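Long-range contacts in fibronectin type III domain-containing protein (Simiduia agarivorans, PDB 6P2K), which probably cleaves xyloglucan-type beta-glucan backbones as a family 74 glycoside hydrolase, this chain being the beta-propeller catalytic part of a longer secreted protein: residues 138-143 against 151-156; 143-148 against 193-198; 567-572 against 614-619; 589-594 against 607-612. All blocks are in the same frame, centred on the assembly; numbering follows the deposited sequence.

Contact 1: residues 138-143 against 151-156; sequences PGQVFV and WQTVTF
Strands 139-143 and 152-155 run antiparallel, 4.6 Å apart at their closest axes, with Val141 facing Val154 and Val143 facing Gln152 as hydrogen-bonded pairs; each pair closes two backbone bonds, and a further bond from Phe156 N to Gly139 O extends the pairing. They form the outer hairpin of a four-stranded propeller blade, 152-155 being its outermost strand. On one face, Gln140 has CG anti to its carbonyl carbon (chi1 -78°) and an extended chain that carries the amide across Thr155. Gln140 NE2 gives a nearly straight bond to Thr155 OG1 (2.8 Å), which lies in the amide plane, while Gln140 CD sits 3.4 Å from Thr153 CG2. An alanine here is likely to leave Thr155 OG1 without this donor and the Thr153 methyl without its cover. On the other face Val143 CG1 meets Val154 CG2 at 3.6 Å. Val141 CG2 comes equally near Phe156 CE2. The Phe156 ring lies over Gly139, whose CA is 3.9 Å from the ring centroid; a beta carbon there would collide with the ring, hence the glycine. One face thus mixes amide and hydroxyls with the Phe142 ring; the other is mainly apolar, Val141 and Phe156 packing on Leu181 of the next blade.

Contact 2: residues 143-148 against 193-198; sequences VSQNGG and GGLNWQ
Val143 holds CG1 between its backbone N and carbonyl carbon (chi1 57°), and Leu195, with CG anti to its carbonyl carbon (chi1 -61°) and CD1 extended (chi2 -166°), turns CD2 onto that methyl at 3.9 Å. The two side chains cross at about a right angle, a small apolar touch with no hydrogen bond between the segments. CD1 of the leucine looks onto the amide of Gln145, 4.3 Å from NE2. Leucine suits the place because its branch spans from the valine to the more exposed glutamine. Both segments belong to turns of the Asp-box (BNR) type, S-X-N-G-G-X-X-W, with asparagine where the classic motif has aspartate, and they sit in adjacent propeller blades. In the first turn Ser144 OG accepts from Asn146 N (3.2 Å), an ST turn, and Asn146 OD1 accepts from the backbone N of Ser150. In the second, Ser190 OG receives Gly194 N, and Trp197 NE1 reaches Gly194 O through a weak bond. Gly148, Gly193 and Gly194 have backbone angles at which a beta carbon would press on the preceding carbonyl oxygen. Between the two turns stands His114, whose NE2 bonds to Gly193 O while its side chain also touches Val143 and Gln145.

Contact 3: residues 567-572 against 614-619; sequences ARIARK and SGWDAE
A type I beta turn, Gly615 to Ala618, carries the chain from the fourth strand of one propeller blade (605-615) into the first strand of the next (618-625), and Arg571, at the corner in strand 567-575, reaches across to it. Its CG is anti to the backbone N (chi1 172°) and the chain then bends, so CB and CG lie against Ala618 O while NE turns to Asp617. Arg571 NE and Asp617 OD1 form a salt bridge of 3.0 Å, the oxygen near the guanidinium plane and using its anti lone pair, the flat groups almost perpendicular. NH2 is held by the carbonyls of Thr744 and Lys693. A leucine in the arginine's place would probably leave the buried Asp617 without this salt-bridge partner and those two carbonyls without a donor. Arginine fits, one cation serving several chain segments. Beside it, Ile569 CD1 meets the edge of the Trp616 ring at CZ3 (4.0 Å). Lys572 pairs with Glu621, its side chain about 4 Å from that of the zinc ligand Asp513. Glu619, bound to the backbone N of Ser696 and Gly695, shares a water, its oxygen 3.2 Å from Arg571 NH1 and 2.7 Å from Glu619 OE2.

Contact 4: residues 589-594 against 607-612; sequences GGVQGV and FAQVLA
Val594 O is gripped by two successive amides, Val610 N at 2.8 Å in an almost straight bond and Leu611 N at 3.3 Å. This is a classic beta bulge in the hairpin of strands 593-599 and 605-615, the outer part of a propeller blade: Val610 and Leu611 face Val594. Val610 is the inserted residue, its psi of -5° departing from the extended strand. In return Val594 N gives Leu611 O a weak bond. The aliphatic residues suit these places, for Val594 CG1 packs on Val610 CG2 at 3.9 Å and its CB and CG2 on Leu611. At the start of the strand, Gly593 passes its CA 3.2 Å from Leu611 O; a beta carbon there would run into that oxygen, hence glycine. Gln609 ties down the loop before strand 593-599. CG anti to the backbone N (chi1 -179°) and an extended chain bring Gln609 NE2 to Gln592 O, where it donates at 2.7 Å, nearly along the C=O axis. The Gln592 side chain leads the other way, its OE1 taking Gly615 N. Val591, about 6 Å by side chain from the zinc ligand Asp566, crosses the Gln609 amide, CG1 3.6 Å from NE2.

The four contacts form two distant pairs. Contacts 1 and 2, with centres 8 Å apart, share Val143: contact 1 pairs two strands within a blade, contact 2 joins that blade to the next. Val154 CG2 rests 3.4 Å from Gly194 O. Contacts 3 and 4 are similarly close, 9 Å between centres, and contact 4 is nested within the loop closed by contact 3. Arg568 N lies 3.0 Å from Gly589 O, a probable hydrogen bond. Contacts 2 and 4 are 59 Å apart between centres, on opposite sides of the chain's centre. The Lys572 side chain is about 6 Å from a zinc ion and that of Val591 about 9 Å from one; contacts 1 and 2 are away from such sites.

Contact 1: residues 138-143 against 151-156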
loop_
_atom_site.group_PDB
_atom_site.type_symbol
_atom_site.label_atom_id
_atom_site.label_comp_id
_atom_site.label_asym_id
_atom_site.label_seq_id
_atom_site.Cartn_x
_atom_site.Cartn_y
_atom_site.Cartn_z
ATOM N N PRO B 138 -68.939 17.364 -10.860
ATOM C CA PRO B 138 -69.924 16.278 -10.902
ATOM C C PRO B 138 -69.277 14.963 -11.303
ATOM O O PRO B 138 -68.445 14.909 -12.213
ATOM C CB PRO B 138 -70.932 16.747 -11.960
ATOM C CG PRO B 138 -70.603 18.198 -12.219
ATOM C CD PRO B 138 -69.150 18.342 -11.936
ATOM N N GLY B 139 -69.665 13.897 -10.609
ATOM C CA GLY B 139 -69.226 12.567 -10.980
ATOM C C GLY B 139 -69.823 12.182 -12.318
ATOM O O GLY B 139 -71.057 12.160 -12.470
ATOM N N GLN B 140 -68.975 11.895 -13.301
ATOM C CA GLN B 140 -69.446 11.615 -14.647
ATOM C C GLN B 140 -68.611 10.506 -15.266
ATOM O O GLN B 140 -67.523 10.173 -14.791
ATOM C CB GLN B 140 -69.408 12.870 -15.527
ATOM C CG GLN B 140 -70.559 13.820 -15.263
ATOM C CD GLN B 140 -70.583 14.982 -16.227
ATOM O OE1 GLN B 140 -69.539 15.526 -16.586
ATOM N NE2 GLN B 140 -71.779 15.367 -16.661
ATOM N N VAL B 141 -69.144 9.940 -16.344
ATOM C CA VAL B 141 -68.560 8.782 -17.011
ATOM C C VAL B 141 -68.940 8.837 -18.484
ATOM O O VAL B 141 -70.105 9.068 -18.823
ATOM C CB VAL B 141 -69.034 7.462 -16.364
ATOM C CG1 VAL B 141 -69.016 6.331 -17.375
ATOM C CG2 VAL B 141 -68.166 7.112 -15.158
ATOM N N PHE B 142 -67.960 8.637 -19.360
ATOM C CA PHE B 142 -68.214 8.580 -20.794
ATOM C C PHE B 142 -68.435 7.134 -21.215
ATOM O O PHE B 142 -67.620 6.257 -20.909
ATOM C CB PHE B 142 -67.052 9.191 -21.579
ATOM C CG PHE B 142 -66.821 10.642 -21.280
ATOM C CD1 PHE B 142 -67.501 11.624 -21.984
ATOM C CD2 PHE B 142 -65.927 11.026 -20.295
ATOM C CE1 PHE B 142 -67.289 12.961 -21.710
ATOM C CE2 PHE B 142 -65.713 12.363 -20.016
ATOM C CZ PHE B 142 -66.394 13.331 -20.725
ATOM N N VAL B 143 -69.540 6.888 -21.913
ATOM C CA VAL B 143 -69.922 5.547 -22.338
ATOM C C VAL B 143 -70.147 5.563 -23.843
ATOM O O VAL B 143 -70.631 6.555 -24.400
ATOM C CB VAL B 143 -71.182 5.056 -21.591
ATOM C CG1 VAL B 143 -72.332 6.029 -21.793
ATOM C CG2 VAL B 143 -71.571 3.651 -22.033
ATOM N N TRP B 151 -69.450 9.254 -27.874
ATOM C CA TRP B 151 -69.478 9.066 -26.429
ATOM C C TRP B 151 -70.492 10.019 -25.820
ATOM O O TRP B 151 -70.502 11.209 -26.147
ATOM C CB TRP B 151 -68.103 9.308 -25.798
ATOM C CG TRP B 151 -66.988 8.534 -26.421
ATOM C CD1 TRP B 151 -66.369 8.798 -27.607
ATOM C CD2 TRP B 151 -66.339 7.378 -25.877
ATOM N NE1 TRP B 151 -65.380 7.873 -27.841
ATOM C CE2 TRP B 151 -65.341 6.990 -26.794
ATOM C CE3 TRP B 151 -66.508 6.631 -24.706
ATOM C CZ2 TRP B 151 -64.517 5.888 -26.579
ATOM C CZ3 TRP B 151 -65.688 5.536 -24.494
ATOM C CH2 TRP B 151 -64.705 5.176 -25.425
ATOM N N GLN B 152 -71.331 9.499 -24.934
ATOM C CA GLN B 152 -72.300 10.303 -24.208
ATOM C C GLN B 152 -71.867 10.419 -22.754
ATOM O O GLN B 152 -71.228 9.517 -22.204
ATOM C CB GLN B 152 -73.707 9.701 -24.295
ATOM C CG GLN B 152 -74.167 9.398 -25.713
ATOM C CD GLN B 152 -73.574 8.111 -26.254
ATOM O OE1 GLN B 152 -73.590 7.079 -25.584
ATOM N NE2 GLN B 152 -73.029 8.171 -27.464
ATOM N N THR B 153 -72.213 11.543 -22.139
ATOM C CA THR B 153 -71.787 11.856 -20.782
ATOM C C THR B 153 -72.883 11.427 -19.813
ATOM O O THR B 153 -73.970 12.012 -19.796
ATOM C CB THR B 153 -71.481 13.345 -20.643
ATOM O OG1 THR B 153 -70.633 13.757 -21.722
ATOM C CG2 THR B 153 -70.779 13.615 -19.330
ATOM N N VAL B 154 -72.596 10.402 -19.016
ATOM C CA VAL B 154 -73.508 9.920 -17.988
ATOM C C VAL B 154 -73.060 10.496 -16.653
ATOM O O VAL B 154 -71.902 10.330 -16.253
ATOM C CB VAL B 154 -73.548 8.385 -17.942
ATOM C CG1 VAL B 154 -74.382 7.913 -16.758
ATOM C CG2 VAL B 154 -74.107 7.833 -19.236
ATOM N N THR B 155 -73.971 11.177 -15.968
ATOM C CA THR B 155 -73.711 11.739 -14.652
ATOM C C THR B 155 -74.219 10.770 -13.592
ATOM O O THR B 155 -75.328 10.240 -13.714
ATOM C CB THR B 155 -74.398 13.101 -14.494
ATOM O OG1 THR B 155 -73.879 14.019 -15.466
ATOM C CG2 THR B 155 -74.174 13.658 -13.094
ATOM N N PHE B 156 -73.405 10.528 -12.562
ATOM C CA PHE B 156 -73.838 9.725 -11.428
ATOM C C PHE B 156 -73.771 10.468 -10.099
ATOM O O PHE B 156 -74.140 9.892 -9.069
ATOM C CB PHE B 156 -73.031 8.417 -11.341
ATOM C CG PHE B 156 -71.542 8.607 -11.214
ATOM C CD1 PHE B 156 -70.946 8.742 -9.969
ATOM C CD2 PHE B 156 -70.735 8.616 -12.339
ATOM C CE1 PHE B 156 -69.578 8.903 -9.852
ATOM C CE2 PHE B 156 -69.366 8.775 -12.229
ATOM C CZ PHE B 156 -68.786 8.919 -10.982
#

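Contact 2: residues 143-148 against 193-198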
loop_
_atom_site.group_PDB
_atom_site.type_symbol
_atom_site.label_atom_id
_atom_site.label_comp_id
_atom_site.label_asym_id
_atom_site.label_seq_id
_atom_site.Cartn_x
_atom_site.Cartn_y
_atom_site.Cartn_z
ATOM N N VAL B 143 -69.540 6.888 -21.913
ATOM C CA VAL B 143 -69.922 5.547 -22.338
ATOM C C VAL B 143 -70.147 5.563 -23.843
ATOM O O VAL B 143 -70.631 6.555 -24.400
ATOM C CB VAL B 143 -71.182 5.056 -21.591
ATOM C CG1 VAL B 143 -72.332 6.029 -21.793
ATOM C CG2 VAL B 143 -71.571 3.651 -22.033
ATOM N N SER B 144 -69.777 4.467 -24.504
ATOM C CA SER B 144 -69.970 4.312 -25.937
ATOM C C SER B 144 -70.546 2.934 -26.222
ATOM O O SER B 144 -70.093 1.935 -25.655
ATOM C CB SER B 144 -68.651 4.495 -26.703
ATOM O OG SER B 144 -68.626 3.699 -27.876
ATOM N N GLN B 145 -71.547 2.887 -27.101
ATOM C CA GLN B 145 -72.138 1.638 -27.561
ATOM C C GLN B 145 -71.691 1.271 -28.969
ATOM O O GLN B 145 -72.210 0.308 -29.543
ATOM C CB GLN B 145 -73.666 1.721 -27.511
ATOM C CG GLN B 145 -74.275 1.575 -26.123
ATOM C CD GLN B 145 -74.541 2.912 -25.457
ATOM O OE1 GLN B 145 -73.614 3.618 -25.059
ATOM N NE2 GLN B 145 -75.815 3.267 -25.334
ATOM N N ASN B 146 -70.731 2.008 -29.532
ATOM C CA ASN B 146 -70.385 1.899 -30.944
ATOM C C ASN B 146 -68.893 1.661 -31.165
ATOM O O ASN B 146 -68.392 1.904 -32.268
ATOM C CB ASN B 146 -70.823 3.160 -31.689
ATOM C CG ASN B 146 -70.324 4.422 -31.017
ATOM O OD1 ASN B 146 -69.121 4.673 -30.962
ATOM N ND2 ASN B 146 -71.246 5.222 -30.498
ATOM N N GLY B 147 -68.170 1.212 -30.145
ATOM C CA GLY B 147 -66.755 0.954 -30.313
ATOM C C GLY B 147 -65.873 2.180 -30.392
ATOM O O GLY B 147 -64.680 2.045 -30.681
ATOM N N GLY B 148 -66.415 3.372 -30.155
ATOM C CA GLY B 148 -65.611 4.581 -30.104
ATOM C C GLY B 148 -66.015 5.682 -31.064
ATOM O O GLY B 148 -65.375 6.742 -31.052
ATOM N N GLY B 193 -75.368 -1.276 -17.687
ATOM C CA GLY B 193 -74.173 -1.149 -18.488
ATOM C C GLY B 193 -73.525 0.213 -18.407
ATOM O O GLY B 193 -72.564 0.472 -19.143
ATOM N N GLY B 194 -74.030 1.094 -17.556
ATOM C CA GLY B 194 -73.453 2.396 -17.345
ATOM C C GLY B 194 -74.303 3.593 -17.740
ATOM O O GLY B 194 -73.749 4.686 -17.904
ATOM N N LEU B 195 -75.619 3.431 -17.888
ATOM C CA LEU B 195 -76.465 4.557 -18.266
ATOM C C LEU B 195 -77.139 5.228 -17.076
ATOM O O LEU B 195 -77.502 6.407 -17.173
ATOM C CB LEU B 195 -77.524 4.114 -19.281
ATOM C CG LEU B 195 -76.974 3.556 -20.598
ATOM C CD1 LEU B 195 -78.067 3.475 -21.654
ATOM C CD2 LEU B 195 -75.805 4.390 -21.101
ATOM N N ASN B 196 -77.318 4.519 -15.961
ATOM C CA ASN B 196 -77.730 5.137 -14.708
ATOM C C ASN B 196 -77.001 4.458 -13.560
ATOM O O ASN B 196 -76.712 3.260 -13.610
ATOM C CB ASN B 196 -79.245 5.048 -14.470
ATOM C CG ASN B 196 -80.035 5.943 -15.393
ATOM O OD1 ASN B 196 -80.081 7.156 -15.198
ATOM N ND2 ASN B 196 -80.659 5.352 -16.409
ATOM N N TRP B 197 -76.715 5.238 -12.519
ATOM C CA TRP B 197 -76.004 4.758 -11.343
ATOM C C TRP B 197 -76.680 5.296 -10.090
ATOM O O TRP B 197 -77.532 6.186 -10.154
ATOM C CB TRP B 197 -74.535 5.196 -11.345
ATOM C CG TRP B 197 -73.784 4.911 -12.594
ATOM C CD1 TRP B 197 -73.920 5.536 -13.799
ATOM C CD2 TRP B 197 -72.737 3.951 -12.755
ATOM N NE1 TRP B 197 -73.035 5.010 -14.706
ATOM C CE2 TRP B 197 -72.294 4.036 -14.089
ATOM C CE3 TRP B 197 -72.139 3.019 -11.902
ATOM C CZ2 TRP B 197 -71.281 3.226 -14.590
ATOM C CZ3 TRP B 197 -71.133 2.216 -12.400
ATOM C CH2 TRP B 197 -70.714 2.324 -13.732
ATOM N N GLN B 198 -76.295 4.729 -8.944
ATOM C CA GLN B 198 -76.670 5.240 -7.629
ATOM C C GLN B 198 -75.691 4.678 -6.614
ATOM O O GLN B 198 -75.142 3.587 -6.794
ATOM C CB GLN B 198 -78.124 4.903 -7.228
ATOM C CG GLN B 198 -78.510 3.437 -7.270
ATOM C CD GLN B 198 -78.712 2.952 -8.668
ATOM O OE1 GLN B 198 -79.579 3.440 -9.390
ATOM N NE2 GLN B 198 -77.884 2.010 -9.081
#

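Contact 3: residues 567-572 against 614-619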
loop_
_atom_site.group_PDB
_atom_site.type_symbol
_atom_site.label_atom_id
_atom_site.label_comp_id
_atom_site.label_asym_id
_atom_site.label_seq_id
_atom_site.Cartn_x
_atom_site.Cartn_y
_atom_site.Cartn_z
ATOM N N ALA B 567 -27.851 40.648 -7.973
ATOM C CA ALA B 567 -28.238 39.343 -8.482
ATOM C C ALA B 567 -28.146 38.332 -7.345
ATOM O O ALA B 567 -27.161 38.314 -6.603
ATOM C CB ALA B 567 -27.327 38.934 -9.636
ATOM N N ARG B 568 -29.174 37.496 -7.192
ATOM C CA ARG B 568 -29.243 36.604 -6.043
ATOM C C ARG B 568 -29.301 35.124 -6.391
ATOM O O ARG B 568 -29.025 34.299 -5.513
ATOM C CB ARG B 568 -30.454 36.957 -5.164
ATOM C CG ARG B 568 -30.382 38.363 -4.576
ATOM C CD ARG B 568 -31.265 38.509 -3.341
ATOM N NE ARG B 568 -30.726 37.800 -2.181
ATOM C CZ ARG B 568 -31.392 37.612 -1.045
ATOM N NH1 ARG B 568 -32.626 38.082 -0.914
ATOM N NH2 ARG B 568 -30.828 36.959 -0.038
ATOM N N ILE B 569 -29.649 34.761 -7.622
ATOM C CA ILE B 569 -29.664 33.371 -8.067
ATOM C C ILE B 569 -29.125 33.326 -9.488
ATOM O O ILE B 569 -29.487 34.162 -10.322
ATOM C CB ILE B 569 -31.079 32.758 -8.009
ATOM C CG1 ILE B 569 -31.645 32.819 -6.592
ATOM C CG2 ILE B 569 -31.066 31.322 -8.500
ATOM C CD1 ILE B 569 -33.142 32.581 -6.522
ATOM N N ALA B 570 -28.262 32.352 -9.769
ATOM C CA ALA B 570 -27.710 32.161 -11.104
ATOM C C ALA B 570 -28.228 30.858 -11.693
ATOM O O ALA B 570 -28.223 29.823 -11.022
ATOM C CB ALA B 570 -26.181 32.151 -11.078
ATOM N N ARG B 571 -28.671 30.912 -12.948
ATOM C CA ARG B 571 -29.069 29.706 -13.660
ATOM C C ARG B 571 -27.918 29.099 -14.452
ATOM O O ARG B 571 -27.827 27.872 -14.559
ATOM C CB ARG B 571 -30.247 30.012 -14.591
ATOM C CG ARG B 571 -30.630 28.873 -15.535
ATOM C CD ARG B 571 -31.194 27.676 -14.787
ATOM N NE ARG B 571 -31.739 26.676 -15.703
ATOM C CZ ARG B 571 -31.007 25.764 -16.335
ATOM N NH1 ARG B 571 -29.691 25.720 -16.146
ATOM N NH2 ARG B 571 -31.589 24.897 -17.154
ATOM N N LYS B 572 -27.031 29.928 -14.995
ATOM C CA LYS B 572 -25.860 29.444 -15.705
ATOM C C LYS B 572 -24.728 30.444 -15.533
ATOM O O LYS B 572 -24.944 31.655 -15.622
ATOM C CB LYS B 572 -26.149 29.229 -17.197
ATOM C CG LYS B 572 -24.904 28.942 -18.016
ATOM C CD LYS B 572 -25.171 27.973 -19.152
ATOM C CE LYS B 572 -23.864 27.524 -19.792
ATOM N NZ LYS B 572 -24.085 26.943 -21.144
ATOM N N SER B 614 -34.648 38.384 -18.269
ATOM C CA SER B 614 -35.296 37.715 -17.148
ATOM C C SER B 614 -35.753 36.328 -17.586
ATOM O O SER B 614 -35.709 35.978 -18.768
ATOM C CB SER B 614 -36.474 38.535 -16.613
ATOM O OG SER B 614 -37.453 38.735 -17.617
ATOM N N GLY B 615 -36.205 35.542 -16.609
ATOM C CA GLY B 615 -36.637 34.178 -16.851
ATOM C C GLY B 615 -35.993 33.196 -15.894
ATOM O O GLY B 615 -34.784 33.265 -15.658
ATOM N N TRP B 616 -36.783 32.273 -15.337
ATOM C CA TRP B 616 -36.260 31.371 -14.311
ATOM C C TRP B 616 -35.189 30.435 -14.860
ATOM O O TRP B 616 -34.285 30.028 -14.119
ATOM C CB TRP B 616 -37.400 30.563 -13.688
ATOM C CG TRP B 616 -36.953 29.602 -12.614
ATOM C CD1 TRP B 616 -37.075 28.240 -12.627
ATOM C CD2 TRP B 616 -36.317 29.934 -11.372
ATOM N NE1 TRP B 616 -36.554 27.706 -11.471
ATOM C CE2 TRP B 616 -36.083 28.725 -10.684
ATOM C CE3 TRP B 616 -35.925 31.137 -10.774
ATOM C CZ2 TRP B 616 -35.473 28.685 -9.430
ATOM C CZ3 TRP B 616 -35.317 31.095 -9.531
ATOM C CH2 TRP B 616 -35.094 29.875 -8.874
ATOM N N ASP B 617 -35.263 30.086 -16.144
ATOM C CA ASP B 617 -34.296 29.189 -16.765
ATOM C C ASP B 617 -33.474 29.895 -17.841
ATOM O O ASP B 617 -32.978 29.260 -18.773
ATOM C CB ASP B 617 -35.003 27.961 -17.334
ATOM C CG ASP B 617 -35.554 27.055 -16.245
ATOM O OD1 ASP B 617 -34.749 26.511 -15.453
ATOM O OD2 ASP B 617 -36.791 26.899 -16.170
ATOM N N ALA B 618 -33.313 31.208 -17.707
ATOM C CA ALA B 618 -32.531 31.978 -18.660
ATOM C C ALA B 618 -31.062 31.578 -18.598
ATOM O O ALA B 618 -30.505 31.368 -17.517
ATOM C CB ALA B 618 -32.677 33.472 -18.377
ATOM N N GLU B 619 -30.430 31.488 -19.765
ATOM C CA GLU B 619 -29.053 31.037 -19.879
ATOM C C GLU B 619 -28.196 32.080 -20.582
ATOM O O GLU B 619 -28.690 32.914 -21.348
ATOM C CB GLU B 619 -28.958 29.719 -20.654
ATOM C CG GLU B 619 -29.462 28.502 -19.909
ATOM C CD GLU B 619 -29.585 27.303 -20.822
ATOM O OE1 GLU B 619 -29.960 27.503 -21.998
ATOM O OE2 GLU B 619 -29.307 26.169 -20.372
HETATM O O HOH W 1 -27.749 24.884 -18.506
#

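Contact 4: residues 589-594 against 607-612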
loop_
_atom_site.group_PDB
_atom_site.type_symbol
_atom_site.label_atom_id
_atom_site.label_comp_id
_atom_site.label_asym_id
_atom_site.label_seq_id
_atom_site.Cartn_x
_atom_site.Cartn_y
_atom_site.Cartn_z
ATOM N N GLY B 589 -32.724 35.722 -9.860
ATOM C CA GLY B 589 -33.272 36.176 -8.597
ATOM C C GLY B 589 -32.764 37.570 -8.301
ATOM O O GLY B 589 -31.683 37.966 -8.745
ATOM N N GLY B 590 -33.561 38.318 -7.548
ATOM C CA GLY B 590 -33.211 39.706 -7.289
ATOM C C GLY B 590 -33.263 40.504 -8.579
ATOM O O GLY B 590 -34.259 40.478 -9.311
ATOM N N VAL B 591 -32.182 41.222 -8.871
ATOM C CA VAL B 591 -32.058 41.913 -10.149
ATOM C C VAL B 591 -31.648 40.879 -11.192
ATOM O O VAL B 591 -30.524 40.369 -11.165
ATOM C CB VAL B 591 -31.050 43.067 -10.075
ATOM C CG1 VAL B 591 -30.953 43.766 -11.421
ATOM C CG2 VAL B 591 -31.454 44.059 -8.992
ATOM N N GLN B 592 -32.558 40.569 -12.110
ATOM C CA GLN B 592 -32.330 39.525 -13.092
ATOM C C GLN B 592 -31.559 40.072 -14.291
ATOM O O GLN B 592 -31.392 41.282 -14.462
ATOM C CB GLN B 592 -33.658 38.927 -13.544
ATOM C CG GLN B 592 -34.402 38.180 -12.448
ATOM C CD GLN B 592 -35.553 37.359 -12.982
ATOM O OE1 GLN B 592 -35.362 36.452 -13.791
ATOM N NE2 GLN B 592 -36.759 37.673 -12.531
ATOM N N GLY B 593 -31.094 39.158 -15.134
ATOM C CA GLY B 593 -30.441 39.504 -16.377
ATOM C C GLY B 593 -29.067 38.885 -16.482
ATOM O O GLY B 593 -28.628 38.116 -15.629
ATOM N N VAL B 594 -28.383 39.230 -17.568
ATOM C CA VAL B 594 -26.997 38.813 -17.758
ATOM C C VAL B 594 -26.095 39.777 -16.999
ATOM O O VAL B 594 -26.140 40.991 -17.216
ATOM C CB VAL B 594 -26.625 38.761 -19.247
ATOM C CG1 VAL B 594 -25.179 38.310 -19.410
ATOM C CG2 VAL B 594 -27.565 37.831 -19.996
ATOM N N PHE B 607 -18.932 43.815 -10.423
ATOM C CA PHE B 607 -19.979 43.159 -11.191
ATOM C C PHE B 607 -21.023 44.179 -11.612
ATOM O O PHE B 607 -21.303 45.137 -10.884
ATOM C CB PHE B 607 -20.665 42.052 -10.383
ATOM C CG PHE B 607 -19.911 40.756 -10.359
ATOM C CD1 PHE B 607 -18.755 40.622 -9.605
ATOM C CD2 PHE B 607 -20.367 39.664 -11.078
ATOM C CE1 PHE B 607 -18.060 39.427 -9.582
ATOM C CE2 PHE B 607 -19.676 38.461 -11.057
ATOM C CZ PHE B 607 -18.521 38.345 -10.307
ATOM N N ALA B 608 -21.610 43.958 -12.786
ATOM C CA ALA B 608 -22.667 44.827 -13.276
ATOM C C ALA B 608 -23.566 44.047 -14.221
ATOM O O ALA B 608 -23.127 43.107 -14.891
ATOM C CB ALA B 608 -22.105 46.066 -13.984
ATOM N N GLN B 609 -24.835 44.443 -14.252
ATOM C CA GLN B 609 -25.768 43.915 -15.235
ATOM C C GLN B 609 -25.445 44.493 -16.607
ATOM O O GLN B 609 -25.179 45.690 -16.741
ATOM C CB GLN B 609 -27.200 44.261 -14.827
ATOM C CG GLN B 609 -28.290 43.750 -15.757
ATOM C CD GLN B 609 -29.609 44.475 -15.542
ATOM O OE1 GLN B 609 -29.717 45.665 -15.815
ATOM N NE2 GLN B 609 -30.611 43.761 -15.041
ATOM N N VAL B 610 -25.444 43.638 -17.630
ATOM C CA VAL B 610 -25.192 44.077 -18.999
ATOM C C VAL B 610 -26.346 43.761 -19.938
ATOM O O VAL B 610 -26.306 44.161 -21.105
ATOM C CB VAL B 610 -23.877 43.492 -19.556
ATOM C CG1 VAL B 610 -22.688 44.014 -18.762
ATOM C CG2 VAL B 610 -23.912 41.973 -19.548
ATOM N N LEU B 611 -27.371 43.056 -19.466
ATOM C CA LEU B 611 -28.589 42.853 -20.240
ATOM C C LEU B 611 -29.756 42.749 -19.271
ATOM O O LEU B 611 -29.720 41.938 -18.343
ATOM C CB LEU B 611 -28.503 41.590 -21.108
ATOM C CG LEU B 611 -29.699 41.377 -22.045
ATOM C CD1 LEU B 611 -29.718 42.430 -23.151
ATOM C CD2 LEU B 611 -29.702 39.976 -22.631
ATOM N N ALA B 612 -30.785 43.566 -19.486
ATOM C CA ALA B 612 -31.967 43.549 -18.625
ATOM C C ALA B 612 -32.931 42.462 -19.105
ATOM O O ALA B 612 -34.047 42.720 -19.561
ATOM C CB ALA B 612 -32.632 44.919 -18.604
#